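Local coordinates for protein saframycin Mx1 synthetase B (PDB 3KXW) that belongs to the ANL clan of AMP-binding enzymes and holds 5'-O-[(S)-(dodecanoyloxy)(hydroxy)phosphoryl]adenosine in a pocket, at residues Gly65-Leu70 / Ile91-Tyr96; Trp252-Thr257 / Glu284-Ser289. One frame throughout, in Å; residues are numbered along the deposited sequence.

Interaction 1: Gly65-Leu70 / Ile91-Tyr96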
loop_
_atom_site.group_PDB
_atom_site.type_symbol
_atom_site.label_atom_id
_atom_site.label_comp_id
_atom_site.label_asym_id
_atom_site.label_seq_id
_atom_site.Cartn_x
_atom_site.Cartn_y
_atom_site.Cartn_z
ATOM N N GLY A 65 -8.895 -0.472 -24.614
ATOM C CA GLY A 65 -7.603 0.192 -24.564
ATOM C C GLY A 65 -7.647 1.639 -24.084
ATOM O O GLY A 65 -6.626 2.167 -23.665
ATOM N N ASP A 66 -8.821 2.268 -24.123
ATOM C CA ASP A 66 -8.996 3.612 -23.555
ATOM C C ASP A 66 -8.838 3.540 -22.028
ATOM O O ASP A 66 -9.233 2.535 -21.398
ATOM C CB ASP A 66 -10.413 4.172 -23.846
ATOM C CG ASP A 66 -10.616 4.622 -25.299
ATOM O OD1 ASP A 66 -9.626 4.717 -26.052
ATOM O OD2 ASP A 66 -11.790 4.880 -25.673
ATOM N N ARG A 67 -8.299 4.601 -21.435
ATOM C CA ARG A 67 -8.191 4.676 -19.990
ATOM C C ARG A 67 -9.441 5.340 -19.419
ATOM O O ARG A 67 -9.928 6.333 -19.958
ATOM C CB ARG A 67 -6.944 5.448 -19.535
ATOM C CG ARG A 67 -5.645 4.639 -19.584
ATOM C CD ARG A 67 -5.216 4.373 -21.038
ATOM N NE ARG A 67 -4.821 5.594 -21.738
ATOM C CZ ARG A 67 -4.877 5.747 -23.061
ATOM N NH1 ARG A 67 -5.335 4.752 -23.825
ATOM N NH2 ARG A 67 -4.482 6.894 -23.616
ATOM N N VAL A 68 -9.931 4.786 -18.315
ATOM C CA VAL A 68 -11.043 5.367 -17.581
ATOM C C VAL A 68 -10.559 5.654 -16.176
ATOM O O VAL A 68 -10.108 4.751 -15.467
ATOM C CB VAL A 68 -12.263 4.423 -17.551
ATOM C CG1 VAL A 68 -13.407 5.014 -16.699
ATOM C CG2 VAL A 68 -12.730 4.096 -18.979
ATOM N N LEU A 69 -10.601 6.929 -15.799
ATOM C CA LEU A 69 -10.164 7.366 -14.480
ATOM C C LEU A 69 -11.219 7.022 -13.429
ATOM O O LEU A 69 -12.402 7.251 -13.645
ATOM C CB LEU A 69 -9.942 8.886 -14.508
ATOM C CG LEU A 69 -9.149 9.460 -13.346
ATOM C CD1 LEU A 69 -7.726 8.887 -13.381
ATOM C CD2 LEU A 69 -9.148 11.012 -13.380
ATOM N N LEU A 70 -10.801 6.500 -12.284
ATOM C CA LEU A 70 -11.766 6.126 -11.257
ATOM C C LEU A 70 -11.488 6.921 -10.009
ATOM O O LEU A 70 -10.523 6.656 -9.311
ATOM C CB LEU A 70 -11.670 4.642 -10.933
ATOM C CG LEU A 70 -11.852 3.718 -12.129
ATOM C CD1 LEU A 70 -11.735 2.248 -11.695
ATOM C CD2 LEU A 70 -13.212 3.950 -12.782
ATOM N N ILE A 91 -8.892 0.376 -19.677
ATOM C CA ILE A 91 -7.799 0.342 -18.718
ATOM C C ILE A 91 -8.206 1.180 -17.494
ATOM O O ILE A 91 -8.327 2.393 -17.585
ATOM C CB ILE A 91 -6.498 0.868 -19.341
ATOM C CG1 ILE A 91 -6.094 -0.000 -20.549
ATOM C CG2 ILE A 91 -5.348 0.956 -18.282
ATOM C CD1 ILE A 91 -4.823 0.445 -21.218
ATOM N N ALA A 92 -8.426 0.527 -16.355
ATOM C CA ALA A 92 -8.857 1.246 -15.164
ATOM C C ALA A 92 -7.711 2.060 -14.599
ATOM O O ALA A 92 -6.587 1.572 -14.539
ATOM C CB ALA A 92 -9.402 0.267 -14.101
ATOM N N VAL A 93 -7.999 3.291 -14.171
ATOM C CA VAL A 93 -6.987 4.135 -13.541
ATOM C C VAL A 93 -7.522 4.720 -12.234
ATOM O O VAL A 93 -8.109 5.808 -12.208
ATOM C CB VAL A 93 -6.491 5.293 -14.480
ATOM C CG1 VAL A 93 -5.348 6.063 -13.794
ATOM C CG2 VAL A 93 -6.046 4.737 -15.854
ATOM N N PRO A 94 -7.323 3.989 -11.135
ATOM C CA PRO A 94 -7.792 4.417 -9.813
ATOM C C PRO A 94 -6.979 5.558 -9.211
ATOM O O PRO A 94 -5.748 5.504 -9.254
ATOM C CB PRO A 94 -7.583 3.170 -8.940
ATOM C CG PRO A 94 -7.477 2.035 -9.862
ATOM C CD PRO A 94 -6.818 2.610 -11.117
ATOM N N ILE A 95 -7.649 6.556 -8.643
ATOM C CA ILE A 95 -6.946 7.619 -7.927
ATOM C C ILE A 95 -7.676 7.992 -6.633
ATOM O O ILE A 95 -8.898 7.900 -6.559
ATOM C CB ILE A 95 -6.782 8.906 -8.789
ATOM C CG1 ILE A 95 -8.140 9.556 -9.063
ATOM C CG2 ILE A 95 -6.060 8.607 -10.080
ATOM C CD1 ILE A 95 -8.054 10.959 -9.746
ATOM N N TYR A 96 -6.910 8.401 -5.623
ATOM C CA TYR A 96 -7.448 8.997 -4.397
ATOM C C TYR A 96 -8.218 10.256 -4.747
ATOM O O TYR A 96 -7.763 11.044 -5.566
ATOM C CB TYR A 96 -6.299 9.428 -3.471
ATOM C CG TYR A 96 -5.450 8.320 -2.893
ATOM C CD1 TYR A 96 -5.771 7.738 -1.655
ATOM C CD2 TYR A 96 -4.296 7.876 -3.549
ATOM C CE1 TYR A 96 -4.983 6.719 -1.104
ATOM C CE2 TYR A 96 -3.506 6.853 -3.002
ATOM C CZ TYR A 96 -3.858 6.285 -1.781
ATOM O OH TYR A 96 -3.085 5.272 -1.254
#
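Ile91 straddles Arg67 on the neighbouring parallel strand: its N gives a hydrogen bond to Asp66 O at 2.8 Å, and its O accepts one from Val68 N. With CG1 anti to the carbonyl carbon (chi1 -60°), its CD1 comes within 3.5 Å of Gly65 O. The aliphatic part of Arg67 runs alongside, pointing the same way, with Arg67 CG 3.9 Å from Ile91 CB. Two bends in the arginine chain carry the guanidinium back, so that NH1 bonds to Gly65 O in the guanidinium plane, while NE donates to Ser114 O, outside the two segments. Glycine suits position 65 because a CB there would be jammed against the preceding carbonyl O. Ala92 turns to the other face, where its CB meets Leu70 CD1 at 3.9 Å; the small methyl suits a place that Phe82 and Cys85 of helix 76-87 also touch. Val93 returns to the face of Arg67 and Leu69. Its branches divide the work, CG2 lying against Arg67 CG and CG1 3.7 Å from Leu69 CD1. Val93 N bonds to Val68 O, and Val93 O takes Leu70 N at 2.8 Å, from 47° above the carbonyl plane. Pro94 is tolerated because in this parallel register its nitrogen faces away from strand 67-71; its CA makes a CH···O contact with Leu70 O. That same oxygen receives Ile95 N at 3.0 Å. The Ile95 side chain crosses Leu69 at about a right angle, CG2 packing on Leu69 CD1. Helix 76-87 connects the two adjacent strands as a beta-alpha-beta unit and packs on the face of Val68, Leu70 and Ala92; helix 101-114 covers the other. Five main-chain bonds thus satisfy buried peptide groups, leaving mostly aliphatic side chains to pack between sheet and helices.

Interaction 2: Trp252-Thr257 / Glu284-Ser289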
loop_
_atom_site.group_PDB
_atom_site.type_symbol
_atom_site.label_atom_id
_atom_site.label_comp_id
_atom_site.label_asym_id
_atom_site.label_seq_id
_atom_site.Cartn_x
_atom_site.Cartn_y
_atom_site.Cartn_z
ATOM N N TRP A 252 -10.021 -2.557 13.735
ATOM C CA TRP A 252 -9.425 -3.627 12.926
ATOM C C TRP A 252 -9.536 -4.980 13.636
ATOM O O TRP A 252 -9.929 -5.986 13.044
ATOM C CB TRP A 252 -7.954 -3.320 12.662
ATOM C CG TRP A 252 -7.224 -4.272 11.719
ATOM C CD1 TRP A 252 -7.774 -5.146 10.830
ATOM C CD2 TRP A 252 -5.806 -4.359 11.546
ATOM N NE1 TRP A 252 -6.780 -5.795 10.125
ATOM C CE2 TRP A 252 -5.563 -5.319 10.538
ATOM C CE3 TRP A 252 -4.715 -3.703 12.136
ATOM C CZ2 TRP A 252 -4.268 -5.658 10.114
ATOM C CZ3 TRP A 252 -3.417 -4.054 11.726
ATOM C CH2 TRP A 252 -3.209 -5.024 10.717
ATOM N N LEU A 253 -9.163 -5.000 14.904
ATOM C CA LEU A 253 -9.114 -6.250 15.663
ATOM C C LEU A 253 -10.515 -6.688 16.095
ATOM O O LEU A 253 -10.813 -7.883 16.140
ATOM C CB LEU A 253 -8.153 -6.125 16.853
ATOM C CG LEU A 253 -6.790 -5.509 16.516
ATOM C CD1 LEU A 253 -5.940 -5.467 17.788
ATOM C CD2 LEU A 253 -6.041 -6.272 15.414
ATOM N N LYS A 254 -11.383 -5.724 16.393
ATOM C CA LYS A 254 -12.806 -6.027 16.615
ATOM C C LYS A 254 -13.466 -6.692 15.403
ATOM O O LYS A 254 -14.198 -7.690 15.540
ATOM C CB LYS A 254 -13.599 -4.773 16.972
ATOM C CG LYS A 254 -13.454 -4.347 18.412
ATOM C CD LYS A 254 -14.515 -3.271 18.729
ATOM C CE LYS A 254 -14.492 -2.848 20.195
ATOM N NZ LYS A 254 -15.494 -1.766 20.481
ATOM N N HIS A 255 -13.230 -6.150 14.218
ATOM C CA HIS A 255 -13.817 -6.773 13.024
ATOM C C HIS A 255 -13.228 -8.141 12.721
ATOM O O HIS A 255 -13.958 -9.038 12.303
ATOM C CB HIS A 255 -13.733 -5.857 11.806
ATOM C CG HIS A 255 -14.634 -4.675 11.916
ATOM N ND1 HIS A 255 -14.321 -3.435 11.407
ATOM C CD2 HIS A 255 -15.839 -4.544 12.517
ATOM C CE1 HIS A 255 -15.308 -2.594 11.666
ATOM N NE2 HIS A 255 -16.240 -3.243 12.333
ATOM N N ILE A 256 -11.922 -8.303 12.920
ATOM C CA ILE A 256 -11.303 -9.595 12.705
ATOM C C ILE A 256 -12.000 -10.588 13.613
ATOM O O ILE A 256 -12.278 -11.737 13.222
ATOM C CB ILE A 256 -9.777 -9.555 12.992
ATOM C CG1 ILE A 256 -9.038 -8.875 11.810
ATOM C CG2 ILE A 256 -9.239 -10.955 13.269
ATOM C CD1 ILE A 256 -7.511 -8.620 12.072
ATOM N N THR A 257 -12.292 -10.125 14.826
ATOM C CA THR A 257 -12.944 -10.944 15.833
ATOM C C THR A 257 -14.365 -11.324 15.396
ATOM O O THR A 257 -14.727 -12.508 15.383
ATOM C CB THR A 257 -13.023 -10.196 17.183
ATOM O OG1 THR A 257 -11.697 -10.024 17.722
ATOM C CG2 THR A 257 -13.890 -10.996 18.181
ATOM N N GLU A 284 -10.560 -5.872 25.936
ATOM C CA GLU A 284 -11.593 -6.795 26.409
ATOM C C GLU A 284 -12.610 -7.055 25.299
ATOM O O GLU A 284 -13.106 -6.127 24.677
ATOM C CB GLU A 284 -12.277 -6.237 27.668
ATOM C CG GLU A 284 -12.720 -7.340 28.630
ATOM C CD GLU A 284 -13.316 -6.835 29.955
ATOM O OE1 GLU A 284 -13.005 -5.700 30.396
ATOM O OE2 GLU A 284 -14.107 -7.603 30.563
ATOM N N GLY A 285 -12.900 -8.320 25.023
ATOM C CA GLY A 285 -13.788 -8.627 23.919
ATOM C C GLY A 285 -13.112 -9.133 22.645
ATOM O O GLY A 285 -13.786 -9.672 21.772
ATOM N N LEU A 286 -11.793 -8.971 22.516
ATOM C CA LEU A 286 -11.111 -9.470 21.320
ATOM C C LEU A 286 -10.971 -10.986 21.359
ATOM O O LEU A 286 -10.892 -11.568 22.422
ATOM C CB LEU A 286 -9.719 -8.847 21.182
ATOM C CG LEU A 286 -9.674 -7.343 20.954
ATOM C CD1 LEU A 286 -8.212 -6.872 20.872
ATOM C CD2 LEU A 286 -10.459 -6.962 19.698
ATOM N N ASP A 287 -10.930 -11.605 20.185
ATOM C CA ASP A 287 -10.592 -13.015 20.033
ATOM C C ASP A 287 -10.003 -13.157 18.647
ATOM O O ASP A 287 -10.727 -13.136 17.658
ATOM C CB ASP A 287 -11.825 -13.907 20.144
ATOM C CG ASP A 287 -11.518 -15.374 19.833
ATOM O OD1 ASP A 287 -10.337 -15.747 19.664
ATOM O OD2 ASP A 287 -12.469 -16.175 19.786
ATOM N N LEU A 288 -8.689 -13.306 18.586
ATOM C CA LEU A 288 -7.982 -13.265 17.323
ATOM C C LEU A 288 -7.528 -14.655 16.901
ATOM O O LEU A 288 -6.639 -14.795 16.059
ATOM C CB LEU A 288 -6.772 -12.317 17.440
ATOM C CG LEU A 288 -7.149 -10.877 17.827
ATOM C CD1 LEU A 288 -5.895 -10.020 18.156
ATOM C CD2 LEU A 288 -8.063 -10.189 16.793
ATOM N N SER A 289 -8.122 -15.693 17.495
ATOM C CA SER A 289 -7.699 -17.062 17.172
ATOM C C SER A 289 -7.920 -17.458 15.709
ATOM O O SER A 289 -7.207 -18.312 15.204
ATOM C CB SER A 289 -8.364 -18.096 18.101
ATOM O OG SER A 289 -9.771 -17.909 18.123
#
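Thr257 on helix 250-259 receives the backbone N-H of Asp287: Asp287 N lies 3.0 Å from Thr257 OG1, and the bond is almost straight at 176°. The hydroxyl sits beside its own backbone N (chi1 -67°), which also lets it donate to Leu253 O one turn earlier, at 2.8 Å. Threonine suits this place because one small group serves as acceptor for the loop and donor to the helix, and Leu253 O is gripped from opposite faces by OG1 and N of Thr257. Around this polar link the packing is close. Leu286 CD2 nestles on the helix backbone, 3.6 Å from Leu253 C, and Leu288 CD2 meets Ile256 CG2 at 3.8 Å, the two side chains crossing at about a right angle. Phe313 of helix 303-313 adds to this apolar patch, touching all three leucines.

The loop leads into strand 293-296, and from Asp287 onward it folds into an Asx turn: Asp287 OD1 takes Ser289 N at 3.1 Å, and Ser289 OG as well, both from the same face of the carboxylate.

On the outer side the fit slackens. The Asp287 side chain and Gly285 lie on the exposed side, and Gly285 O merely brushes Thr257 CG2 at 3.8 Å. Lys254 grazes Leu286 with its CG before its extended chain runs on along the exposed side.

How the interactions relate
Interaction 1 closes before interaction 2 opens along the chain, and both belong to the AMP-binding enzyme part of the protein. Their centres are 36 Å apart, and their nearest atoms about 16 Å apart, so they do not touch. They belong to different sheets: interaction 1 pairs two neighbouring strands of the sheet that also contains strand 118-121, whereas interaction 2 packs the helix before strand 263-266 against the loop before its parallel neighbour, strand 293-296. Bound 5'-O-[(S)-(dodecanoyloxy)(hydroxy)phosphoryl]adenosine lies about 13 Å from the Pro94 side chain and about 12 Å from that of Ile256. Both contacts are therefore framework packing at a distance from the ligand.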